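Local coordinates for protein type III restriction-modification enzyme EcoP15I Mod subunit (PDB 4ZCF) that methylates adenine in one strand of its DNA recognition site using S-adenosyl-L-methionine, and works with the Res subunit in DNA restriction, at residues F440-G445 and D489-R494. Residues are numbered along the deposited sequence; the frame is centred on the assembly and turned at random.
Sequences FFAGSG and DLTKER
Arg494 reaches Ser444 with NE and NH2 along one edge of its guanidinium, one bond to the backbone oxygen and one to the hydroxyl. Its NE donates to Ser444 O at 2.8 Å, and its NH2 donates to Ser444 OG at 3.0 Å. The second bond is fairly straight, 153° at the hydrogen, with OG close to the guanidinium plane. The first is less regular: NE sits 63° above the carbonyl plane and misses the lone pairs. Arg494 CG lies opposite the backbone N (chi1 -164°), and the chain then bends at chi2 and chi3. This curls the side chain around Ser444 O, with CB and CD both 3.4 Å from that oxygen. Gly445 C lies over one guanidinium face, off centre, 3.7 Å above the plane. One turn earlier, Thr491 turns CG2 to Ala442 CB at 4.1 Å. Its OG1 approaches Gly443 O to 2.9 Å but hydrogen-bonds within its own helix, to Ile487 O.

Most of this side is buried; of the touching residues Gly443 is partly exposed. By contrast, Lys492 and Glu493, on the helix but making no contact with the loop, are both partly exposed. They form salt bridges with Asp81 and Arg497.

The loop joins strand 434-439 to helix 446-455 in the Rossmann-like methyltransferase core. Its sequence, FFAGSG, fits the FxGxG motif that lines the S-adenosylmethionine pocket in related enzymes. The bound DNA is about 25 Å away at the nearest atoms. A leucine in place of Arg494 lacks both donors and would probably leave Ser444 O without this partner and the loop less firmly tied to the helix. Both acceptors in Ser444 are neutral oxygens, so the grip on this glycine-rich turn rests on directed hydrogen bonds and not on an ion pair.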
loop_
_atom_site.group_PDB
_atom_site.type_symbol
_atom_site.label_atom_id
_atom_site.label_comp_id
_atom_site.label_asym_id
_atom_site.label_seq_id
_atom_site.Cartn_x
_atom_site.Cartn_y
_atom_site.Cartn_z
ATOM N N PHE A 440 9.613 7.531 13.126
ATOM C CA PHE A 440 9.710 8.997 13.132
ATOM C C PHE A 440 8.861 9.700 14.197
ATOM O O PHE A 440 8.805 10.917 14.221
ATOM C CB PHE A 440 9.625 9.601 11.716
ATOM C CG PHE A 440 8.410 9.231 10.888
ATOM C CD1 PHE A 440 7.251 10.010 10.934
ATOM C CD2 PHE A 440 8.442 8.145 10.029
ATOM C CE1 PHE A 440 6.128 9.670 10.168
ATOM C CE2 PHE A 440 7.328 7.816 9.253
ATOM C CZ PHE A 440 6.172 8.571 9.334
ATOM N N PHE A 441 8.259 8.916 15.120
ATOM C CA PHE A 441 7.515 9.339 16.320
ATOM C C PHE A 441 8.135 8.496 17.438
ATOM O O PHE A 441 7.406 7.751 18.093
ATOM C CB PHE A 441 5.992 9.039 16.214
ATOM C CG PHE A 441 5.209 9.970 15.313
ATOM C CD1 PHE A 441 4.844 11.244 15.746
ATOM C CD2 PHE A 441 4.857 9.585 14.022
ATOM C CE1 PHE A 441 4.122 12.100 14.911
ATOM C CE2 PHE A 441 4.145 10.449 13.189
ATOM C CZ PHE A 441 3.780 11.699 13.637
ATOM N N ALA A 442 9.491 8.564 17.619
ATOM C CA ALA A 442 10.252 7.759 18.587
ATOM C C ALA A 442 9.533 7.430 19.904
ATOM O O ALA A 442 9.573 6.274 20.366
ATOM C CB ALA A 442 11.608 8.390 18.870
ATOM N N GLY A 443 8.881 8.452 20.468
ATOM C CA GLY A 443 8.173 8.394 21.733
ATOM C C GLY A 443 9.165 8.301 22.868
ATOM O O GLY A 443 9.845 9.274 23.174
ATOM N N SER A 444 9.283 7.096 23.448
ATOM C CA SER A 444 10.170 6.734 24.539
ATOM C C SER A 444 11.454 6.068 24.062
ATOM O O SER A 444 12.383 5.953 24.856
ATOM C CB SER A 444 9.439 5.823 25.526
ATOM O OG SER A 444 8.737 4.743 24.930
ATOM N N GLY A 445 11.491 5.638 22.790
ATOM C CA GLY A 445 12.612 4.940 22.168
ATOM C C GLY A 445 12.436 3.434 22.033
ATOM O O GLY A 445 13.398 2.704 21.764
ATOM N N ASP A 489 15.494 14.420 25.353
ATOM C CA ASP A 489 16.461 14.151 26.418
ATOM C C ASP A 489 16.215 12.795 27.082
ATOM O O ASP A 489 17.176 12.057 27.312
ATOM C CB ASP A 489 16.446 15.276 27.472
ATOM C CG ASP A 489 16.915 16.630 26.993
ATOM O OD1 ASP A 489 17.851 16.675 26.173
ATOM O OD2 ASP A 489 16.404 17.650 27.512
ATOM N N LEU A 490 14.928 12.463 27.349
ATOM C CA LEU A 490 14.487 11.184 27.932
ATOM C C LEU A 490 14.708 10.062 26.953
ATOM O O LEU A 490 15.063 8.950 27.366
ATOM C CB LEU A 490 13.001 11.205 28.254
ATOM C CG LEU A 490 12.531 12.061 29.386
ATOM C CD1 LEU A 490 11.177 12.635 29.041
ATOM C CD2 LEU A 490 12.498 11.263 30.711
ATOM N N THR A 491 14.435 10.342 25.656
ATOM C CA THR A 491 14.606 9.405 24.549
ATOM C C THR A 491 16.067 9.059 24.407
ATOM O O THR A 491 16.378 7.876 24.364
ATOM C CB THR A 491 13.973 9.960 23.255
ATOM O OG1 THR A 491 12.590 10.189 23.512
ATOM C CG2 THR A 491 14.144 9.022 22.052
ATOM N N LYS A 492 16.957 10.074 24.334
ATOM C CA LYS A 492 18.418 9.896 24.206
ATOM C C LYS A 492 18.948 9.041 25.365
ATOM O O LYS A 492 19.631 8.047 25.113
ATOM C CB LYS A 492 19.131 11.265 24.139
ATOM C CG LYS A 492 20.667 11.198 24.037
ATOM C CD LYS A 492 21.258 12.607 24.228
ATOM C CE LYS A 492 22.744 12.660 23.960
ATOM N NZ LYS A 492 23.269 14.042 24.097
ATOM N N GLU A 493 18.555 9.384 26.611
ATOM C CA GLU A 493 18.910 8.656 27.824
ATOM C C GLU A 493 18.412 7.216 27.828
ATOM O O GLU A 493 19.178 6.330 28.228
ATOM C CB GLU A 493 18.431 9.409 29.087
ATOM C CG GLU A 493 18.733 8.726 30.424
ATOM C CD GLU A 493 20.178 8.558 30.879
ATOM O OE1 GLU A 493 21.092 8.501 30.025
ATOM O OE2 GLU A 493 20.389 8.427 32.107
ATOM N N ARG A 494 17.151 6.969 27.381
ATOM C CA ARG A 494 16.573 5.609 27.340
ATOM C C ARG A 494 17.374 4.697 26.448
ATOM O O ARG A 494 17.493 3.510 26.748
ATOM C CB ARG A 494 15.102 5.608 26.869
ATOM C CG ARG A 494 14.395 4.305 27.190
ATOM C CD ARG A 494 14.137 3.342 26.031
ATOM N NE ARG A 494 12.691 3.344 25.799
ATOM C CZ ARG A 494 11.909 2.282 25.671
ATOM N NH1 ARG A 494 12.428 1.067 25.638
ATOM N NH2 ARG A 494 10.603 2.433 25.525
#